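Side-chain contacts in aspartokinase (Synechocystis, PDB 3L76), which probably catalyses the ATP-dependent phosphorylation of the beta-carboxyl group of aspartate, and binds lysine and threonine at its ACT domains: residues S155-V160 against V218-N223; D200-L205 against K211-R216; I299-Q304 against I355-I360; F316-V319 against T325-A328. All coordinates share one frame; numbering follows the deposited sequence. Where two conformers were deposited one is given.

Followed from the N terminus, the chain first opens the loop that interaction 1 closes when helix 215-224 returns to the side of helix 154-166. Interaction 2 is a much shorter closure lying within that loop, folding helix 199-204 back on the start of the same helix 215-224; the two contacts touch through the Arg222-Asp200 salt bridge and through Val218 on Leu203. Both belong to the amino acid kinase region. Further on, in series, interaction 3 joins 299-304 to strand 348-361, and interaction 4, which packs helix 323-333 on strand 311-318, falls inside that second loop. Backbone bonds of Thr317 to Asp300 and Leu301 connect interactions 3 and 4 in the ACT region.

Interaction 1. Residues S155-V160 against V218-N223; sequences SDTSAV and VEIARN
Val160 turns CG1 anti to its backbone N (chi1 169°), and Ile220 does the same with CG2, its CG1 branch lying beside the N at chi1 -75°; these torsions aim the two methyls at each other between neighbouring helices of the amino acid kinase domain. Helices 154-166 and 215-224 run side by side and nearly parallel, the axes of the two short segments inclined by 14° and 9.2 Å apart at closest approach. Val160 CG1 and Ile220 CG2 meet at 3.3 Å, the side chains crossing obliquely. The same Val160 methyl also lies against the next residue, 3.5 Å from Ala221 N and 4.0 Å from Ala221 CB; a small residue here is consistent with the close approach of the helices. One turn back from Val160, Thr157 offers its methyl and not its hydroxyl: CG2 is 4.0 Å from Ile220 CD1, the two side chains crossing at about a right angle. The side-chain contacts are apolar and buried, and no hydrogen bond spans them. Ala217 continues the packing, touching both Thr157 and Val160. Polar groups gather elsewhere on helix 215-224, where Arg222 has salt bridges to Asp200 and Asp262. Arg222 also grips its neighbour side-on: NE at 3.1 Å and NH2 at 3.0 Å both donate to Asn223 OD1, reaching it from the same face of the amide.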
loop_
_atom_site.group_PDB
_atom_site.type_symbol
_atom_site.label_atom_id
_atom_site.label_comp_id
_atom_site.label_asym_id
_atom_site.label_seq_id
_atom_site.Cartn_x
_atom_site.Cartn_y
_atom_site.Cartn_z
ATOM N N SER A 155 -12.477 6.391 8.612
ATOM C CA SER A 155 -12.728 7.371 7.560
ATOM C C SER A 155 -13.594 8.520 8.066
ATOM O O SER A 155 -13.228 9.691 7.886
ATOM C CB SER A 155 -13.362 6.704 6.338
ATOM O OG SER A 155 -12.654 5.526 5.982
ATOM N N ASP A 156 -14.725 8.172 8.698
ATOM C CA ASP A 156 -15.638 9.131 9.337
ATOM C C ASP A 156 -14.934 9.976 10.396
ATOM O O ASP A 156 -15.086 11.207 10.456
ATOM C CB ASP A 156 -16.785 8.393 10.029
ATOM C CG ASP A 156 -17.651 7.637 9.071
ATOM O OD1 ASP A 156 -17.670 7.993 7.879
ATOM O OD2 ASP A 156 -18.319 6.683 9.514
ATOM N N THR A 157 -14.179 9.302 11.253
ATOM C CA THR A 157 -13.503 9.977 12.350
ATOM C C THR A 157 -12.419 10.911 11.848
ATOM O O THR A 157 -12.265 12.012 12.371
ATOM C CB THR A 157 -12.885 8.975 13.343
ATOM O OG1 THR A 157 -13.916 8.420 14.182
ATOM C CG2 THR A 157 -11.815 9.665 14.194
ATOM N N SER A 158 -11.666 10.470 10.838
ATOM C CA SER A 158 -10.624 11.306 10.252
ATOM C C SER A 158 -11.257 12.577 9.732
ATOM O O SER A 158 -10.772 13.670 9.987
ATOM C CB SER A 158 -9.893 10.586 9.115
ATOM O OG SER A 158 -9.169 9.465 9.594
ATOM N N ALA A 159 -12.361 12.422 9.011
ATOM C CA ALA A 159 -13.021 13.559 8.382
ATOM C C ALA A 159 -13.426 14.609 9.402
ATOM O O ALA A 159 -13.125 15.795 9.250
ATOM C CB ALA A 159 -14.225 13.100 7.593
ATOM N N VAL A 160 -14.119 14.171 10.443
ATOM C CA VAL A 160 -14.553 15.081 11.488
ATOM C C VAL A 160 -13.365 15.723 12.199
ATOM O O VAL A 160 -13.331 16.941 12.355
ATOM C CB VAL A 160 -15.516 14.396 12.502
ATOM C CG1 VAL A 160 -15.731 15.285 13.707
ATOM C CG2 VAL A 160 -16.855 14.077 11.840
ATOM N N VAL A 218 -19.693 11.217 15.201
ATOM C CA VAL A 218 -20.761 12.137 15.564
ATOM C C VAL A 218 -20.488 12.752 16.941
ATOM O O VAL A 218 -20.806 13.914 17.173
ATOM C CB VAL A 218 -22.171 11.495 15.450
ATOM C CG1 VAL A 218 -22.148 10.090 15.944
ATOM C CG2 VAL A 218 -23.189 12.307 16.219
ATOM N N GLU A 219 -19.852 11.980 17.824
ATOM C CA GLU A 219 -19.482 12.460 19.147
ATOM C C GLU A 219 -18.338 13.480 19.108
ATOM O O GLU A 219 -18.285 14.407 19.921
ATOM C CB GLU A 219 -19.133 11.287 20.062
ATOM C CG GLU A 219 -18.541 11.677 21.422
ATOM C CD GLU A 219 -18.340 10.458 22.301
ATOM O OE1 GLU A 219 -19.311 10.041 22.988
ATOM O OE2 GLU A 219 -17.222 9.900 22.277
ATOM N N ILE A 220 -17.414 13.311 18.171
ATOM C CA ILE A 220 -16.346 14.295 18.006
ATOM C C ILE A 220 -16.955 15.582 17.471
ATOM O O ILE A 220 -16.674 16.654 17.992
ATOM C CB ILE A 220 -15.215 13.778 17.112
ATOM C CG1 ILE A 220 -14.370 12.764 17.884
ATOM C CG2 ILE A 220 -14.316 14.920 16.665
ATOM C CD1 ILE A 220 -13.575 11.861 16.978
ATOM N N ALA A 221 -17.830 15.461 16.474
ATOM C CA ALA A 221 -18.536 16.615 15.919
ATOM C C ALA A 221 -19.298 17.391 16.992
ATOM O O ALA A 221 -19.196 18.622 17.067
ATOM C CB ALA A 221 -19.474 16.202 14.797
ATOM N N ARG A 222 -20.056 16.685 17.827
ATOM C CA ARG A 222 -20.778 17.357 18.898
ATOM C C ARG A 222 -19.807 18.137 19.771
ATOM O O ARG A 222 -20.068 19.289 20.124
ATOM C CB ARG A 222 -21.563 16.376 19.785
ATOM C CG ARG A 222 -22.380 17.073 20.896
ATOM C CD ARG A 222 -22.767 16.138 22.055
ATOM N NE ARG A 222 -21.603 15.707 22.817
ATOM C CZ ARG A 222 -21.461 14.493 23.342
ATOM N NH1 ARG A 222 -22.408 13.579 23.171
ATOM N NH2 ARG A 222 -20.363 14.181 24.016
ATOM N N ASN A 223 -18.692 17.509 20.128
ATOM C CA ASN A 223 -17.765 18.134 21.065
ATOM C C ASN A 223 -17.003 19.344 20.515
ATOM O O ASN A 223 -16.549 20.178 21.290
ATOM C CB ASN A 223 -16.784 17.116 21.633
ATOM C CG ASN A 223 -17.420 16.166 22.647
ATOM O OD1 ASN A 223 -18.552 16.356 23.113
ATOM N ND2 ASN A 223 -16.676 15.137 22.999
#

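Interaction 2. Residues D200-L205 against K211-R216; sequences DEMLEL and KVLHPR
Leu203 and Pro215 form the closer half of this contact, Met202 and Leu213 the looser half. In Leu203 the CG lies anti to the carbonyl carbon, beside the backbone N (chi1 -69°), and the CD1 branch extends away from CA; CD2 is left to make the touch. That methyl sits over the first residue of helix 215-224, 3.3 Å from Pro215 O and 4.0 Å from Pro215 CB, so it covers backbone and ring alike. The CA atoms of Leu203 and Pro215 are 5.9 Å apart. Pro215 follows His214, the N-cap residue, and a proline suits this first helical position because the missing N-H is not needed there for a helix bond. Met202 leaves its helix extended, with CG anti to the backbone N, then bends at chi2 (63°), which carries SD round to the loop before helix 215-224. There it lies 4.4 Å from Leu213 CD2, a loose apolar approach. Leu213 reaches it from a CG placed between the backbone N and the carbonyl carbon (chi1 88°), and its side chain also rests on Val230 of strand 228-232. Leu203 and Met202 both continue onto Val218 of helix 215-224. On another side of helix 199-204, Glu204 bonds to Ser392 and Ser564, residues of two different lysine pockets. Two consecutive helices of the amino acid kinase domain are thus joined by a loop that folds the second back on the first, set where that domain meets the ACT domains.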
loop_
_atom_site.group_PDB
_atom_site.type_symbol
_atom_site.label_atom_id
_atom_site.label_comp_id
_atom_site.label_asym_id
_atom_site.label_seq_id
_atom_site.Cartn_x
_atom_site.Cartn_y
_atom_site.Cartn_z
ATOM N N ASP A 200 -26.669 13.875 19.952
ATOM C CA ASP A 200 -27.044 13.021 21.064
ATOM C C ASP A 200 -28.108 12.007 20.650
ATOM O O ASP A 200 -28.029 10.834 21.022
ATOM C CB ASP A 200 -27.477 13.854 22.267
ATOM C CG ASP A 200 -26.299 14.429 23.020
ATOM O OD1 ASP A 200 -25.225 13.802 22.995
ATOM O OD2 ASP A 200 -26.437 15.495 23.646
ATOM N N GLU A 201 -29.074 12.459 19.856
ATOM C CA GLU A 201 -30.107 11.581 19.344
ATOM C C GLU A 201 -29.476 10.544 18.450
ATOM O O GLU A 201 -29.825 9.377 18.512
ATOM C CB GLU A 201 -31.170 12.366 18.567
ATOM C CG GLU A 201 -32.010 13.291 19.427
ATOM C CD GLU A 201 -32.928 14.173 18.615
ATOM O OE1 GLU A 201 -33.888 14.713 19.195
ATOM O OE2 GLU A 201 -32.686 14.330 17.403
ATOM N N MET A 202 -28.537 10.983 17.618
ATOM C CA MET A 202 -27.895 10.100 16.656
ATOM C C MET A 202 -27.128 9.024 17.397
ATOM O O MET A 202 -27.087 7.869 16.977
ATOM C CB MET A 202 -26.962 10.893 15.745
ATOM C CG MET A 202 -26.345 10.086 14.595
ATOM S SD MET A 202 -27.559 9.461 13.425
ATOM C CE MET A 202 -27.461 7.694 13.720
ATOM N N LEU A 203 -26.524 9.414 18.511
ATOM C CA LEU A 203 -25.803 8.472 19.349
ATOM C C LEU A 203 -26.752 7.456 19.996
ATOM O O LEU A 203 -26.491 6.260 19.974
ATOM C CB LEU A 203 -24.980 9.212 20.411
ATOM C CG LEU A 203 -23.781 10.024 19.887
ATOM C CD1 LEU A 203 -23.148 10.884 20.968
ATOM C CD2 LEU A 203 -22.725 9.113 19.289
ATOM N N GLU A 204 -27.861 7.922 20.554
ATOM C CA GLU A 204 -28.798 6.997 21.185
ATOM C C GLU A 204 -29.484 6.114 20.145
ATOM O O GLU A 204 -29.944 5.024 20.465
ATOM C CB GLU A 204 -29.831 7.722 22.056
ATOM C CG GLU A 204 -29.277 8.286 23.362
ATOM C CD GLU A 204 -28.888 7.205 24.374
ATOM O OE1 GLU A 204 -28.826 6.015 24.013
ATOM O OE2 GLU A 204 -28.616 7.548 25.542
ATOM N N LEU A 205 -29.533 6.586 18.900
ATOM C CA LEU A 205 -30.126 5.821 17.804
ATOM C C LEU A 205 -29.036 5.264 16.887
ATOM O O LEU A 205 -29.249 5.092 15.688
ATOM C CB LEU A 205 -31.110 6.680 16.995
ATOM C CG LEU A 205 -32.417 7.096 17.687
ATOM C CD1 LEU A 205 -33.070 8.326 17.038
ATOM C CD2 LEU A 205 -33.400 5.927 17.749
ATOM N N LYS A 211 -24.725 1.155 9.308
ATOM C CA LYS A 211 -23.782 0.923 8.225
ATOM C C LYS A 211 -23.544 2.204 7.420
ATOM O O LYS A 211 -23.080 2.157 6.278
ATOM C CB LYS A 211 -24.306 -0.206 7.324
ATOM C CG LYS A 211 -24.970 -1.345 8.097
ATOM C CD LYS A 211 -25.928 -2.172 7.236
ATOM C CE LYS A 211 -26.781 -3.100 8.107
ATOM N NZ LYS A 211 -27.732 -3.945 7.326
ATOM N N VAL A 212 -23.869 3.348 8.017
ATOM C CA VAL A 212 -23.739 4.630 7.321
ATOM C C VAL A 212 -22.768 5.599 8.007
ATOM O O VAL A 212 -21.997 6.273 7.324
ATOM C CB VAL A 212 -25.110 5.305 7.063
ATOM C CG1 VAL A 212 -26.165 4.747 7.994
ATOM C CG2 VAL A 212 -25.006 6.816 7.198
ATOM N N LEU A 213 -22.799 5.675 9.340
ATOM C CA LEU A 213 -21.742 6.393 10.060
ATOM C C LEU A 213 -21.404 5.937 11.486
ATOM O O LEU A 213 -22.194 5.296 12.161
ATOM C CB LEU A 213 -21.894 7.916 9.964
ATOM C CG LEU A 213 -22.734 8.713 10.949
ATOM C CD1 LEU A 213 -22.414 10.196 10.773
ATOM C CD2 LEU A 213 -24.191 8.441 10.707
ATOM N N HIS A 214 -20.195 6.311 11.894
ATOM C CA HIS A 214 -19.603 5.809 13.111
ATOM C C HIS A 214 -19.840 6.744 14.298
ATOM O O HIS A 214 -19.510 7.930 14.271
ATOM C CB HIS A 214 -18.115 5.493 12.892
ATOM C CG HIS A 214 -17.882 4.243 12.097
ATOM N ND1 HIS A 214 -17.819 4.236 10.718
ATOM C CD2 HIS A 214 -17.723 2.955 12.486
ATOM C CE1 HIS A 214 -17.622 2.999 10.294
ATOM N NE2 HIS A 214 -17.557 2.205 11.346
ATOM N N PRO A 215 -20.470 6.195 15.353
ATOM C CA PRO A 215 -20.804 6.964 16.558
ATOM C C PRO A 215 -19.665 7.848 17.080
ATOM O O PRO A 215 -19.938 8.982 17.494
ATOM C CB PRO A 215 -21.173 5.871 17.574
ATOM C CG PRO A 215 -21.788 4.820 16.728
ATOM C CD PRO A 215 -21.002 4.820 15.427
ATOM N N ARG A 216 -18.426 7.352 17.053
ATOM C CA ARG A 216 -17.281 8.106 17.570
ATOM C C ARG A 216 -17.130 9.443 16.854
ATOM O O ARG A 216 -16.708 10.438 17.445
ATOM C CB ARG A 216 -15.985 7.294 17.471
ATOM C CG ARG A 216 -14.718 8.053 17.894
ATOM C CD ARG A 216 -14.022 7.374 19.063
ATOM N NE ARG A 216 -14.288 5.937 19.065
ATOM C CZ ARG A 216 -14.010 5.119 20.078
ATOM N NH1 ARG A 216 -13.439 5.582 21.183
ATOM N NH2 ARG A 216 -14.301 3.828 19.982
#

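Interaction 3. Residues I299-Q304 against I355-I360. With LYS (lysine), chain E; THR (threonine), chain C.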
loop_
_atom_site.group_PDB
_atom_site.type_symbol
_atom_site.label_atom_id
_atom_site.label_comp_id
_atom_site.label_asym_id
_atom_site.label_seq_id
_atom_site.Cartn_x
_atom_site.Cartn_y
_atom_site.Cartn_z
ATOM N N ILE A 299 -40.642 13.197 34.407
ATOM C CA ILE A 299 -39.869 12.088 34.967
ATOM C C ILE A 299 -38.465 11.935 34.319
ATOM O O ILE A 299 -38.285 12.175 33.127
ATOM C CB ILE A 299 -40.646 10.763 34.821
ATOM C CG1 ILE A 299 -41.982 10.855 35.554
ATOM C CG2 ILE A 299 -39.803 9.578 35.304
ATOM C CD1 ILE A 299 -42.591 9.529 35.864
ATOM N N ASP A 300 -37.480 11.545 35.120
ATOM C CA ASP A 300 -36.152 11.208 34.623
ATOM C C ASP A 300 -35.956 9.699 34.432
ATOM O O ASP A 300 -36.288 9.169 33.386
ATOM C CB ASP A 300 -35.066 11.727 35.564
ATOM C CG ASP A 300 -33.666 11.420 35.049
ATOM O OD1 ASP A 300 -33.542 11.240 33.826
ATOM O OD2 ASP A 300 -32.712 11.346 35.855
ATOM N N LEU A 301 -35.396 9.024 35.438
ATOM C CA LEU A 301 -35.194 7.581 35.379
ATOM C C LEU A 301 -36.500 6.776 35.456
ATOM O O LEU A 301 -37.378 7.047 36.273
ATOM C CB LEU A 301 -34.250 7.116 36.497
ATOM C CG LEU A 301 -32.744 7.331 36.357
ATOM C CD1 LEU A 301 -32.068 7.207 37.712
ATOM C CD2 LEU A 301 -32.132 6.345 35.350
ATOM N N ILE A 302 -36.619 5.782 34.587
ATOM C CA ILE A 302 -37.612 4.735 34.764
ATOM C C ILE A 302 -36.907 3.378 34.700
ATOM O O ILE A 302 -36.298 3.014 33.684
ATOM C CB ILE A 302 -38.753 4.812 33.728
ATOM C CG1 ILE A 302 -39.385 6.204 33.738
ATOM C CG2 ILE A 302 -39.814 3.721 34.003
ATOM C CD1 ILE A 302 -40.528 6.352 32.762
ATOM N N ILE A 303 -36.973 2.643 35.802
ATOM C CA ILE A 303 -36.299 1.358 35.903
ATOM C C ILE A 303 -37.269 0.229 36.277
ATOM O O ILE A 303 -37.949 0.267 37.304
ATOM C CB ILE A 303 -35.136 1.427 36.922
ATOM C CG1 ILE A 303 -34.237 2.633 36.624
ATOM C CG2 ILE A 303 -34.341 0.119 36.950
ATOM C CD1 ILE A 303 -33.019 2.734 37.527
ATOM N N GLN A 304 -37.354 -0.769 35.419
ATOM C CA GLN A 304 -38.109 -1.960 35.744
ATOM C C GLN A 304 -37.339 -3.203 35.337
ATOM O O GLN A 304 -37.203 -3.501 34.148
ATOM C CB GLN A 304 -39.468 -1.937 35.064
ATOM C CG GLN A 304 -40.316 -3.171 35.379
ATOM C CD GLN A 304 -41.591 -3.205 34.571
ATOM O OE1 GLN A 304 -42.437 -2.289 34.650
ATOM N NE2 GLN A 304 -41.739 -4.251 33.772
ATOM N N ILE A 355 -30.505 10.280 47.338
ATOM C CA ILE A 355 -29.803 9.588 46.279
ATOM C C ILE A 355 -29.143 10.577 45.310
ATOM O O ILE A 355 -29.466 11.771 45.285
ATOM C CB ILE A 355 -30.767 8.716 45.468
ATOM C CG1 ILE A 355 -31.921 9.572 44.934
ATOM C CG2 ILE A 355 -31.269 7.585 46.319
ATOM C CD1 ILE A 355 -32.838 8.855 43.965
ATOM N N ALA A 356 -28.218 10.062 44.511
ATOM C CA ALA A 356 -27.664 10.810 43.397
ATOM C C ALA A 356 -27.626 9.873 42.214
ATOM O O ALA A 356 -27.580 8.647 42.375
ATOM C CB ALA A 356 -26.266 11.336 43.718
ATOM N N LYS A 357 -27.673 10.448 41.022
ATOM C CA LYS A 357 -27.452 9.680 39.808
ATOM C C LYS A 357 -26.063 9.972 39.241
ATOM O O LYS A 357 -25.687 11.136 39.051
ATOM C CB LYS A 357 -28.522 9.999 38.776
ATOM C CG LYS A 357 -28.353 9.193 37.512
ATOM C CD LYS A 357 -29.358 9.588 36.430
ATOM C CE LYS A 357 -29.272 11.074 36.100
ATOM N NZ LYS A 357 -30.029 11.361 34.865
ATOM N N ILE A 358 -25.281 8.925 39.014
ATOM C CA ILE A 358 -24.005 9.087 38.324
ATOM C C ILE A 358 -24.018 8.262 37.056
ATOM O O ILE A 358 -24.728 7.264 36.964
ATOM C CB ILE A 358 -22.794 8.695 39.181
ATOM C CG1 ILE A 358 -22.900 7.232 39.597
ATOM C CG2 ILE A 358 -22.701 9.582 40.400
ATOM C CD1 ILE A 358 -21.827 6.822 40.563
ATOM N N ALA A 359 -23.239 8.689 36.070
ATOM C CA ALA A 359 -23.165 7.955 34.810
ATOM C C ALA A 359 -21.810 8.071 34.154
ATOM O O ALA A 359 -21.057 9.036 34.379
ATOM C CB ALA A 359 -24.228 8.446 33.870
ATOM N N ILE A 360 -21.500 7.078 33.337
ATOM C CA ILE A 360 -20.427 7.218 32.365
ATOM C C ILE A 360 -21.097 7.240 31.010
ATOM O O ILE A 360 -22.085 6.543 30.776
ATOM C CB ILE A 360 -19.402 6.091 32.464
ATOM C CG1 ILE A 360 -20.072 4.731 32.178
ATOM C CG2 ILE A 360 -18.731 6.127 33.832
ATOM C CD1 ILE A 360 -19.100 3.560 32.216
HETATM N N LYS E . -39.232 12.971 30.885
HETATM C CA LYS E . -40.117 12.143 30.076
HETATM C C LYS E . -41.434 11.899 30.824
HETATM O O LYS E . -41.601 12.320 31.980
HETATM C CB LYS E . -39.440 10.820 29.691
HETATM C CG LYS E . -38.911 9.982 30.876
HETATM C CD LYS E . -38.253 8.677 30.385
HETATM C CE LYS E . -36.861 8.923 29.804
HETATM N NZ LYS E . -35.996 9.660 30.792
HETATM O OXT LYS E . -42.368 11.301 30.283
HETATM N N THR C . -46.023 -5.642 32.697
HETATM C CA THR C . -46.627 -4.369 33.110
HETATM C C THR C . -47.144 -3.569 31.918
HETATM O O THR C . -46.972 -3.986 30.759
HETATM C CB THR C . -45.657 -3.511 33.945
HETATM O OG1 THR C . -44.500 -3.178 33.160
HETATM C CG2 THR C . -45.209 -4.292 35.173
HETATM O OXT THR C . -47.764 -2.515 32.106
#
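The lysine-binding loop of an ACT domain meets strand 348-361 here, through a salt bridge between Asp300 and Lys357. Their side chains come from opposite directions: Asp300 holds CG anti to its backbone N (chi1 -178°), and Lys357 runs out extended before bending at chi3 (57°). Lys357 NZ donates to Asp300 OD2 at 2.9 Å, and the oxygen receives it on its syn lone pair. The oxygen also accepts from Gln270 NE2, and NZ has a second acidic partner in Glu565. Behind the charge, Leu301 CD1 packs against the aliphatic chain, 3.8 Å from Lys357 CD. The backbone of the same loop holds the lysine ligand. Ile299 N donates to the ligand O at 2.8 Å, while the ligand N donates to Ile299 O at 2.6 Å; the ligand NZ reaches Asp300 O at 2.7 Å. The pocket is completed by residues of the ACT region near the C terminus, among them Ala544 and Ser564. Farther along, extended Gln304 belongs to a threonine site: the ligand OG1 donates to Gln304 OE1 at 2.7 Å, and Gln304 NE2, held also by the carbonyls of Ile558 and Glu559, adds a weak bond back to OG1. With a methionine in place of Lys357, the Asp300 and Glu565 carboxylates would probably be left close together without their shared cation, and Asp300 might turn away. One ammonium thus bridges two acids, both from residues of the lysine pocket, so its charge is likely to steady the loop whose carbonyls read the ligand, consistent with an allosteric site.

Interaction 4. Residues F316-V319 against T325-A328; sequences FTVV and TAEA
Ala326 is the residue through which helix 323-333 rests on strand 311-318, packing the second helix of an ACT domain, with its beta-alpha-beta-beta-alpha-beta order, on the third strand. Along the helix, Thr325 comes first, its CB set to the flank of the contact, and the chain then turns the CB of Ala326 toward the strand. The methyl of Ala326 carries the whole interface. Val318 points its own CB at the helix and presents both branches, CG2 at 4.1 Å and CG1 at 4.2 Å from Ala326 CB, so that the methyl of the alanine is met by a pair. The CA atoms of Val318 and Ala326 are 7.6 Å apart, consistent with a small residue between helix and strand. The same methyl also touches Val273 on strand 271-279, so the helix spans two neighbouring strands. Glu327 follows with its CB directed away from the strand, and Ala328 is on the exposed side as the helix continues. The strand is likewise two-faced: between Phe316 and Val318, Thr317 bears its OG1 away from the helix, to Gln270 and to Leu301 N. Phe316 shares the apolar face and packs on Val273 and Ile299. Its chi1 of 61° sets CG between the backbone N and the carbonyl carbon, and the ring then approaches the helix edge-on: Ala326 CB lies near the ring plane, 4.4 Å from Phe316 CE1.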
loop_
_atom_site.group_PDB
_atom_site.type_symbol
_atom_site.label_atom_id
_atom_site.label_comp_id
_atom_site.label_asym_id
_atom_site.label_seq_id
_atom_site.Cartn_x
_atom_site.Cartn_y
_atom_site.Cartn_z
ATOM N N PHE A 316 -39.082 5.083 39.471
ATOM C CA PHE A 316 -38.767 6.263 38.682
ATOM C C PHE A 316 -38.161 7.339 39.568
ATOM O O PHE A 316 -38.241 7.262 40.791
ATOM C CB PHE A 316 -39.981 6.774 37.907
ATOM C CG PHE A 316 -41.134 7.189 38.769
ATOM C CD1 PHE A 316 -41.255 8.486 39.207
ATOM C CD2 PHE A 316 -42.116 6.280 39.120
ATOM C CE1 PHE A 316 -42.334 8.872 39.991
ATOM C CE2 PHE A 316 -43.188 6.662 39.909
ATOM C CZ PHE A 316 -43.293 7.957 40.341
ATOM N N THR A 317 -37.494 8.309 38.957
ATOM C CA THR A 317 -36.985 9.429 39.729
ATOM C C THR A 317 -37.560 10.726 39.240
ATOM O O THR A 317 -38.045 10.849 38.121
ATOM C CB THR A 317 -35.438 9.542 39.720
ATOM O OG1 THR A 317 -34.973 9.887 38.403
ATOM C CG2 THR A 317 -34.810 8.241 40.206
ATOM N N VAL A 318 -37.417 11.719 40.088
ATOM C CA VAL A 318 -38.085 12.967 39.923
ATOM C C VAL A 318 -37.169 13.975 40.635
ATOM O O VAL A 318 -36.317 13.591 41.446
ATOM C CB VAL A 318 -39.472 12.775 40.590
ATOM C CG1 VAL A 318 -39.728 13.680 41.783
ATOM C CG2 VAL A 318 -40.613 12.540 39.575
ATOM N N VAL A 319 -37.297 15.248 40.289
ATOM C CA VAL A 319 -36.570 16.304 40.981
ATOM C C VAL A 319 -37.003 16.341 42.455
ATOM O O VAL A 319 -38.181 16.150 42.754
ATOM C CB VAL A 319 -36.832 17.650 40.273
ATOM C CG1 VAL A 319 -36.748 18.818 41.251
ATOM C CG2 VAL A 319 -35.858 17.808 39.104
ATOM N N THR A 325 -45.187 15.685 45.673
ATOM C CA THR A 325 -46.261 15.614 44.694
ATOM C C THR A 325 -46.305 14.224 44.095
ATOM O O THR A 325 -47.353 13.593 44.040
ATOM C CB THR A 325 -46.043 16.576 43.542
ATOM O OG1 THR A 325 -46.020 17.923 44.035
ATOM C CG2 THR A 325 -47.158 16.420 42.529
ATOM N N ALA A 326 -45.144 13.755 43.645
ATOM C CA ALA A 326 -45.052 12.491 42.931
ATOM C C ALA A 326 -45.509 11.293 43.778
ATOM O O ALA A 326 -46.157 10.376 43.269
ATOM C CB ALA A 326 -43.628 12.290 42.410
ATOM N N GLU A 327 -45.168 11.313 45.064
ATOM C CA GLU A 327 -45.560 10.254 45.983
ATOM C C GLU A 327 -47.075 10.226 46.179
ATOM O O GLU A 327 -47.707 9.165 46.123
ATOM C CB GLU A 327 -44.860 10.437 47.332
ATOM C CG GLU A 327 -45.325 9.451 48.416
ATOM C CD GLU A 327 -44.684 9.708 49.778
ATOM O OE1 GLU A 327 -44.740 8.799 50.641
ATOM O OE2 GLU A 327 -44.123 10.813 49.986
ATOM N N ALA A 328 -47.653 11.401 46.405
ATOM C CA ALA A 328 -49.082 11.501 46.644
ATOM C C ALA A 328 -49.886 10.955 45.464
ATOM O O ALA A 328 -50.788 10.143 45.650
ATOM C CB ALA A 328 -49.472 12.945 46.956
#